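Local coordinates for protein dihydrodipicolinate synthase (Bacillus clausii KSM-K16, PDB 3E96) that probably acts as a 4-hydroxy-tetrahydrodipicolinate synthase, a TIM-barrel lyase of the DapA family expected to form a Schiff base with its substrate, at residues S16-T21 and G54-F59; K36-R41 and L215-P220; I50-N55 and A82-G87. All coordinates share one frame; numbering follows the deposited sequence.

Interaction 1: S16-T21 and G54-F59; sequences SGIPIT and GNTSEF
At the predicted pyruvate site of the TIM barrel, the type I turn from N55 to E58 packs against I18-T21, where the chain leaves strand 15-17. The serine beside T56 supplies the clearest polar link. With OG beside its backbone N (chi1 -41°), S57 donates to P19 O over 2.6 Å, nearly along the C=O axis (161°). S57 OG accepts from G54 N at 3.0 Å, tying the turn to the residue just before it. With an alanine at S57, P19 O and G54 N would probably lose their common partner and the turn its direct tie to P19. T21 OG1 is 2.7 Å from S57 O, but E70 OE1 competes for its one proton. A water accepts from T21 N and donates to T56 O and E58 OE2 (2.7 Å), a carboxylate that also pairs with K265. The apolar evidence is I18, whose side chain crosses T56 at about a right angle; I18 CG2 to T56 CB, 3.4 Å, is tighter than usual carbon contact. I18 also lies near K167, the predicted Schiff-base lysine. GNTSE occupies the place of the family's Gly-X-X-Gly-Glu signature, with S57 instead of the second glycine, consistent with T56 binding pyruvate.

Interaction 2: K36-R41 and L215-P220; sequences KETVDR and LVNLLP
R41 and N217 carry the polar part of this contact. R41 NH1 donates to the backbone oxygen N217 O at 3.4 Å with an N-H...O angle of 134°, both values marking a weak bond. The guanidinium meets that oxygen obliquely, while R41 CD comes within 3.3 Å of N217 O, so the alkyl chain touches the carbonyl as closely as the charged end does. The path is an extended start, CG anti to the backbone N, followed by a bend at chi3 (-59°) that brings NH1 round toward N217. One face of the guanidinium also looks onto E37 O, 3.9 Å above its plane and offset toward the rim. The neighbouring carbonyl, L218 O, is held by Q273 NE2, and R41 packs on that glutamine too.

The fold explains why these pieces meet. Helix 32-43 comes after strand 15-17 in the chain, and the loop holding 215-220 comes after strand 210-213; those two strands are neighbours where the parallel barrel closes, so the contact joins early and late parts of the chain.

Van der Waals contact is sparse. P220 CG rests 3.7 Å from R41 O, and the carbon-carbon pair is P220 CD with R41 CG, at 4.3 Å. The T38 methyl, CG2, abuts the amide end of N217, the two side chains crossing obliquely; T38 OG1 is engaged with H34 O one helical turn back. N217 also packs on I264 and M268 of helix 262-270.

Local bonds support the loop. L215 O accepts from both L218 N (3.0 Å) and L219 N (2.9 Å), which probably helps to hold the turn that presents N217 O.

Interaction 3: I50-N55 and A82-G87; sequences IVPCGN and ALVVAG
I50 and V84 form a parallel beta bridge, with CA atoms 5.3 Å apart and three backbone hydrogen bonds extending along the two segments. I50 N donates to L83 O at 3.0 Å (171° at the hydrogen). I50 O in turn accepts from V85 N, also at 3.0 Å and straighter still (178°). The third bond runs from G87 N to P52 O, in the carbonyl plane. Between the last two the ladder misses a rung: P52 has no N-H to offer V85 O, which meets V51 CA in a CA-H...O contact at 3.2 Å and P52 CD at 3.1 Å. V51 N is served from the other side, by G17 of strand 15-17. Beyond P52, C53 N donates to E70 OE2, and C53 O takes H113 NE2 besides a CA-H...O contact from G87 CA at 3.5 Å. I50 and V84, and V51 and V85, lie side by side in register; P52 CG instead reaches back to V84 CG1 at 3.9 Å, crossing it at about a right angle. The pattern implies parallel pairing that continues past the end of strand 49-50, lacking only the N-H that P52 cannot supply, while the polar groups of C53 turn to E70 and H113.

In the fold
All three contacts are buried: interactions 1 and 3 lie about 6 and 8 Å, centre to centre, from the middle of the chain, interaction 2 about 13 Å. Interactions 1 and 3 share G54 and N55 and reach the same sheet, joined by G17 O and V51 N; interaction 3 is mostly backbone pairing, of strand 83-88 with the end of strand 49-50 and the loop after it, whereas interaction 1 relies on hydroxyls and a bridging water beside the predicted catalytic residues. Interaction 2 instead sets a helix outside the barrel against a loop, through one weak bond and scattered van der Waals contact. N217 connects it to interaction 1, and V39 touches I50 of interaction 3.

Interaction 1: S16-T21 and G54-F59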
loop_
_atom_site.group_PDB
_atom_site.type_symbol
_atom_site.label_atom_id
_atom_site.label_comp_id
_atom_site.label_asym_id
_atom_site.label_seq_id
_atom_site.Cartn_x
_atom_site.Cartn_y
_atom_site.Cartn_z
ATOM N N SER B 16 -2.875 15.347 17.179
ATOM C CA SER B 16 -3.664 14.153 16.899
ATOM C C SER B 16 -2.749 12.994 17.266
ATOM O O SER B 16 -1.791 12.703 16.545
ATOM C CB SER B 16 -4.041 14.066 15.416
ATOM O OG SER B 16 -5.122 14.930 15.113
ATOM N N GLY B 17 -3.025 12.361 18.404
ATOM C CA GLY B 17 -2.207 11.245 18.847
ATOM C C GLY B 17 -2.593 9.967 18.131
ATOM O O GLY B 17 -3.777 9.629 18.058
ATOM N N ILE B 18 -1.597 9.258 17.600
ATOM C CA ILE B 18 -1.846 8.012 16.880
ATOM C C ILE B 18 -1.338 6.894 17.772
ATOM O O ILE B 18 -0.133 6.698 17.908
ATOM C CB ILE B 18 -1.071 7.948 15.545
ATOM C CG1 ILE B 18 -1.065 9.321 14.860
ATOM C CG2 ILE B 18 -1.703 6.891 14.642
ATOM C CD1 ILE B 18 -2.430 9.891 14.571
ATOM N N PRO B 19 -2.255 6.124 18.367
ATOM C CA PRO B 19 -1.876 5.030 19.261
ATOM C C PRO B 19 -1.342 3.798 18.561
ATOM O O PRO B 19 -1.738 3.485 17.439
ATOM C CB PRO B 19 -3.179 4.727 19.986
ATOM C CG PRO B 19 -4.187 4.877 18.863
ATOM C CD PRO B 19 -3.715 6.144 18.148
ATOM N N ILE B 20 -0.430 3.106 19.232
ATOM C CA ILE B 20 0.098 1.863 18.698
ATOM C C ILE B 20 -0.965 0.811 19.003
ATOM O O ILE B 20 -1.868 1.046 19.814
ATOM C CB ILE B 20 1.370 1.406 19.439
ATOM C CG1 ILE B 20 1.077 1.328 20.944
ATOM C CG2 ILE B 20 2.518 2.338 19.143
ATOM C CD1 ILE B 20 2.014 0.407 21.719
ATOM N N THR B 21 -0.862 -0.337 18.345
ATOM C CA THR B 21 -1.752 -1.456 18.621
ATOM C C THR B 21 -0.802 -2.496 19.214
ATOM O O THR B 21 -0.008 -3.110 18.497
ATOM C CB THR B 21 -2.397 -2.047 17.352
ATOM O OG1 THR B 21 -3.162 -1.036 16.681
ATOM C CG2 THR B 21 -3.325 -3.206 17.727
ATOM N N GLY B 54 -4.623 4.279 12.739
ATOM C CA GLY B 54 -3.736 5.196 12.048
ATOM C C GLY B 54 -2.552 4.349 11.616
ATOM O O GLY B 54 -2.512 3.154 11.909
ATOM N N ASN B 55 -1.579 4.926 10.927
ATOM C CA ASN B 55 -0.457 4.105 10.502
ATOM C C ASN B 55 0.457 3.711 11.653
ATOM O O ASN B 55 1.092 2.663 11.603
ATOM C CB ASN B 55 0.312 4.797 9.376
ATOM C CG ASN B 55 -0.240 4.433 8.004
ATOM O OD1 ASN B 55 -0.311 5.269 7.109
ATOM N ND2 ASN B 55 -0.634 3.167 7.835
ATOM N N THR B 56 0.500 4.531 12.700
ATOM C CA THR B 56 1.319 4.213 13.866
ATOM C C THR B 56 0.670 3.014 14.563
ATOM O O THR B 56 1.328 2.265 15.284
ATOM C CB THR B 56 1.374 5.392 14.858
ATOM O OG1 THR B 56 1.737 6.587 14.159
ATOM C CG2 THR B 56 2.414 5.126 15.947
ATOM N N SER B 57 -0.631 2.843 14.326
ATOM C CA SER B 57 -1.409 1.743 14.900
ATOM C C SER B 57 -1.220 0.464 14.087
ATOM O O SER B 57 -1.802 -0.574 14.415
ATOM C CB SER B 57 -2.904 2.085 14.884
ATOM O OG SER B 57 -3.140 3.430 15.252
ATOM N N GLU B 58 -0.425 0.554 13.021
ATOM C CA GLU B 58 -0.176 -0.572 12.121
ATOM C C GLU B 58 -1.485 -1.070 11.507
ATOM O O GLU B 58 -1.762 -2.266 11.438
ATOM C CB GLU B 58 0.553 -1.699 12.851
ATOM C CG GLU B 58 1.990 -1.343 13.198
ATOM C CD GLU B 58 2.688 -2.426 13.991
ATOM O OE1 GLU B 58 3.199 -3.390 13.375
ATOM O OE2 GLU B 58 2.712 -2.316 15.241
ATOM N N PHE B 59 -2.282 -0.110 11.050
ATOM C CA PHE B 59 -3.570 -0.366 10.420
ATOM C C PHE B 59 -3.552 -1.487 9.377
ATOM O O PHE B 59 -4.390 -2.393 9.407
ATOM C CB PHE B 59 -4.060 0.935 9.774
ATOM C CG PHE B 59 -5.285 0.778 8.926
ATOM C CD1 PHE B 59 -6.497 0.410 9.492
ATOM C CD2 PHE B 59 -5.230 1.036 7.558
ATOM C CE1 PHE B 59 -7.643 0.303 8.713
ATOM C CE2 PHE B 59 -6.370 0.932 6.769
ATOM C CZ PHE B 59 -7.582 0.565 7.349
HETATM O O HOH W 1 1.211 -0.353 16.423
#

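Interaction 2: K36-R41 and L215-P220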
loop_
_atom_site.group_PDB
_atom_site.type_symbol
_atom_site.label_atom_id
_atom_site.label_comp_id
_atom_site.label_asym_id
_atom_site.label_seq_id
_atom_site.Cartn_x
_atom_site.Cartn_y
_atom_site.Cartn_z
ATOM N N LYS B 36 -5.576 -0.323 26.226
ATOM C CA LYS B 36 -6.248 0.590 27.145
ATOM C C LYS B 36 -5.222 1.461 27.861
ATOM O O LYS B 36 -5.438 2.659 28.055
ATOM C CB LYS B 36 -7.073 -0.197 28.170
ATOM C CG LYS B 36 -7.670 0.660 29.275
ATOM C CD LYS B 36 -8.599 -0.165 30.161
ATOM C CE LYS B 36 -8.686 0.418 31.565
ATOM N NZ LYS B 36 -9.090 1.844 31.567
ATOM N N GLU B 37 -4.110 0.853 28.260
ATOM C CA GLU B 37 -3.043 1.579 28.944
ATOM C C GLU B 37 -2.483 2.676 28.047
ATOM O O GLU B 37 -2.153 3.768 28.512
ATOM C CB GLU B 37 -1.909 0.626 29.327
ATOM C CG GLU B 37 -2.209 -0.265 30.518
ATOM C CD GLU B 37 -1.155 -1.338 30.713
ATOM O OE1 GLU B 37 0.038 -1.053 30.480
ATOM O OE2 GLU B 37 -1.521 -2.467 31.111
ATOM N N THR B 38 -2.370 2.370 26.760
ATOM C CA THR B 38 -1.848 3.316 25.780
ATOM C C THR B 38 -2.832 4.464 25.587
ATOM O O THR B 38 -2.450 5.636 25.590
ATOM C CB THR B 38 -1.608 2.618 24.430
ATOM O OG1 THR B 38 -0.686 1.538 24.616
ATOM C CG2 THR B 38 -1.034 3.595 23.417
ATOM N N VAL B 39 -4.102 4.123 25.419
ATOM C CA VAL B 39 -5.139 5.131 25.253
ATOM C C VAL B 39 -5.144 6.061 26.465
ATOM O O VAL B 39 -5.201 7.282 26.315
ATOM C CB VAL B 39 -6.527 4.479 25.109
ATOM C CG1 VAL B 39 -7.617 5.545 25.191
ATOM C CG2 VAL B 39 -6.612 3.733 23.784
ATOM N N ASP B 40 -5.085 5.482 27.665
ATOM C CA ASP B 40 -5.079 6.285 28.890
ATOM C C ASP B 40 -3.869 7.211 28.954
ATOM O O ASP B 40 -4.006 8.393 29.258
ATOM C CB ASP B 40 -5.086 5.396 30.144
ATOM C CG ASP B 40 -6.409 4.678 30.352
ATOM O OD1 ASP B 40 -7.447 5.164 29.852
ATOM O OD2 ASP B 40 -6.410 3.630 31.038
ATOM N N ARG B 41 -2.683 6.682 28.671
ATOM C CA ARG B 41 -1.477 7.504 28.716
ATOM C C ARG B 41 -1.605 8.701 27.783
ATOM O O ARG B 41 -1.179 9.811 28.107
ATOM C CB ARG B 41 -0.247 6.685 28.324
ATOM C CG ARG B 41 1.054 7.474 28.411
ATOM C CD ARG B 41 2.265 6.615 28.095
ATOM N NE ARG B 41 2.379 5.486 29.010
ATOM C CZ ARG B 41 2.109 4.227 28.684
ATOM N NH1 ARG B 41 1.712 3.925 27.455
ATOM N NH2 ARG B 41 2.229 3.269 29.595
ATOM N N LEU B 215 4.940 10.024 19.113
ATOM C CA LEU B 215 5.693 10.226 20.343
ATOM C C LEU B 215 4.785 10.186 21.576
ATOM O O LEU B 215 5.221 9.789 22.659
ATOM C CB LEU B 215 6.434 11.572 20.281
ATOM C CG LEU B 215 7.247 12.022 21.501
ATOM C CD1 LEU B 215 8.317 10.992 21.816
ATOM C CD2 LEU B 215 7.890 13.373 21.215
ATOM N N VAL B 216 3.523 10.582 21.416
ATOM C CA VAL B 216 2.590 10.584 22.544
ATOM C C VAL B 216 2.400 9.202 23.172
ATOM O O VAL B 216 1.935 9.100 24.307
ATOM C CB VAL B 216 1.198 11.134 22.148
ATOM C CG1 VAL B 216 1.313 12.599 21.741
ATOM C CG2 VAL B 216 0.609 10.307 21.020
ATOM N N ASN B 217 2.754 8.145 22.442
ATOM C CA ASN B 217 2.615 6.792 22.979
ATOM C C ASN B 217 3.511 6.551 24.187
ATOM O O ASN B 217 3.209 5.697 25.020
ATOM C CB ASN B 217 2.930 5.736 21.916
ATOM C CG ASN B 217 1.822 5.591 20.892
ATOM O OD1 ASN B 217 1.909 6.121 19.777
ATOM N ND2 ASN B 217 0.769 4.885 21.267
ATOM N N LEU B 218 4.617 7.285 24.278
ATOM C CA LEU B 218 5.526 7.118 25.404
ATOM C C LEU B 218 5.764 8.395 26.204
ATOM O O LEU B 218 5.893 8.341 27.426
ATOM C CB LEU B 218 6.879 6.563 24.937
ATOM C CG LEU B 218 7.660 7.318 23.853
ATOM C CD1 LEU B 218 9.143 6.976 23.958
ATOM C CD2 LEU B 218 7.111 6.953 22.469
ATOM N N LEU B 219 5.810 9.536 25.520
ATOM C CA LEU B 219 6.078 10.816 26.174
ATOM C C LEU B 219 5.167 11.930 25.668
ATOM O O LEU B 219 5.625 12.878 25.031
ATOM C CB LEU B 219 7.538 11.204 25.935
ATOM C CG LEU B 219 8.568 10.189 26.442
ATOM C CD1 LEU B 219 9.923 10.423 25.794
ATOM C CD2 LEU B 219 8.661 10.301 27.957
ATOM N N PRO B 220 3.865 11.841 25.968
ATOM C CA PRO B 220 2.907 12.855 25.523
ATOM C C PRO B 220 3.213 14.283 25.969
ATOM O O PRO B 220 2.851 15.235 25.281
ATOM C CB PRO B 220 1.576 12.335 26.067
ATOM C CG PRO B 220 1.982 11.577 27.293
ATOM C CD PRO B 220 3.212 10.839 26.829
#

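Interaction 3: I50-N55 and A82-G87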
loop_
_atom_site.group_PDB
_atom_site.type_symbol
_atom_site.label_atom_id
_atom_site.label_comp_id
_atom_site.label_asym_id
_atom_site.label_seq_id
_atom_site.Cartn_x
_atom_site.Cartn_y
_atom_site.Cartn_z
ATOM N N ILE B 50 -7.511 11.410 19.345
ATOM C CA ILE B 50 -6.823 10.133 19.228
ATOM C C ILE B 50 -7.287 9.486 17.929
ATOM O O ILE B 50 -8.465 9.565 17.566
ATOM C CB ILE B 50 -7.100 9.230 20.454
ATOM C CG1 ILE B 50 -6.171 8.012 20.409
ATOM C CG2 ILE B 50 -8.573 8.833 20.505
ATOM C CD1 ILE B 50 -6.160 7.189 21.686
ATOM N N VAL B 51 -6.353 8.855 17.226
ATOM C CA VAL B 51 -6.653 8.272 15.929
ATOM C C VAL B 51 -6.416 6.769 15.795
ATOM O O VAL B 51 -5.375 6.338 15.302
ATOM C CB VAL B 51 -5.832 8.995 14.833
ATOM C CG1 VAL B 51 -6.295 8.573 13.447
ATOM C CG2 VAL B 51 -5.960 10.502 15.005
ATOM N N PRO B 52 -7.382 5.950 16.236
ATOM C CA PRO B 52 -7.199 4.502 16.114
ATOM C C PRO B 52 -7.144 4.150 14.626
ATOM O O PRO B 52 -7.679 4.881 13.790
ATOM C CB PRO B 52 -8.438 3.933 16.805
ATOM C CG PRO B 52 -9.476 5.019 16.602
ATOM C CD PRO B 52 -8.670 6.275 16.872
ATOM N N CYS B 53 -6.495 3.039 14.299
ATOM C CA CYS B 53 -6.369 2.618 12.909
ATOM C C CYS B 53 -5.548 3.593 12.075
ATOM O O CYS B 53 -5.755 3.732 10.865
ATOM C CB CYS B 53 -7.752 2.413 12.288
ATOM S SG CYS B 53 -8.524 0.880 12.855
ATOM N N GLY B 54 -4.623 4.279 12.739
ATOM C CA GLY B 54 -3.736 5.196 12.048
ATOM C C GLY B 54 -2.552 4.349 11.616
ATOM O O GLY B 54 -2.512 3.154 11.909
ATOM N N ASN B 55 -1.579 4.926 10.927
ATOM C CA ASN B 55 -0.457 4.105 10.502
ATOM C C ASN B 55 0.457 3.711 11.653
ATOM O O ASN B 55 1.092 2.663 11.603
ATOM C CB ASN B 55 0.312 4.797 9.376
ATOM C CG ASN B 55 -0.240 4.433 8.004
ATOM O OD1 ASN B 55 -0.311 5.269 7.109
ATOM N ND2 ASN B 55 -0.634 3.167 7.835
ATOM N N ALA B 82 -11.747 12.508 24.715
ATOM C CA ALA B 82 -11.111 13.057 23.524
ATOM C C ALA B 82 -11.901 12.701 22.281
ATOM O O ALA B 82 -12.748 11.811 22.308
ATOM C CB ALA B 82 -9.674 12.522 23.399
ATOM N N LEU B 83 -11.634 13.412 21.192
ATOM C CA LEU B 83 -12.303 13.130 19.933
ATOM C C LEU B 83 -11.667 11.862 19.389
ATOM O O LEU B 83 -10.453 11.674 19.500
ATOM C CB LEU B 83 -12.094 14.269 18.932
ATOM C CG LEU B 83 -12.839 15.579 19.194
ATOM C CD1 LEU B 83 -12.443 16.617 18.150
ATOM C CD2 LEU B 83 -14.337 15.317 19.150
ATOM N N VAL B 84 -12.486 10.991 18.811
ATOM C CA VAL B 84 -11.997 9.744 18.242
ATOM C C VAL B 84 -12.138 9.806 16.726
ATOM O O VAL B 84 -13.246 9.910 16.206
ATOM C CB VAL B 84 -12.797 8.539 18.782
ATOM C CG1 VAL B 84 -12.334 7.252 18.112
ATOM C CG2 VAL B 84 -12.619 8.440 20.290
ATOM N N VAL B 85 -11.006 9.762 16.030
ATOM C CA VAL B 85 -10.984 9.804 14.574
ATOM C C VAL B 85 -10.561 8.425 14.083
ATOM O O VAL B 85 -9.455 7.970 14.371
ATOM C CB VAL B 85 -9.984 10.859 14.070
ATOM C CG1 VAL B 85 -9.979 10.886 12.542
ATOM C CG2 VAL B 85 -10.343 12.231 14.646
ATOM N N ALA B 86 -11.447 7.761 13.347
ATOM C CA ALA B 86 -11.174 6.416 12.859
ATOM C C ALA B 86 -10.505 6.341 11.490
ATOM O O ALA B 86 -11.033 6.841 10.496
ATOM C CB ALA B 86 -12.472 5.602 12.841
ATOM N N GLY B 87 -9.338 5.707 11.447
ATOM C CA GLY B 87 -8.646 5.547 10.186
ATOM C C GLY B 87 -9.376 4.504 9.358
ATOM O O GLY B 87 -9.785 3.461 9.884
#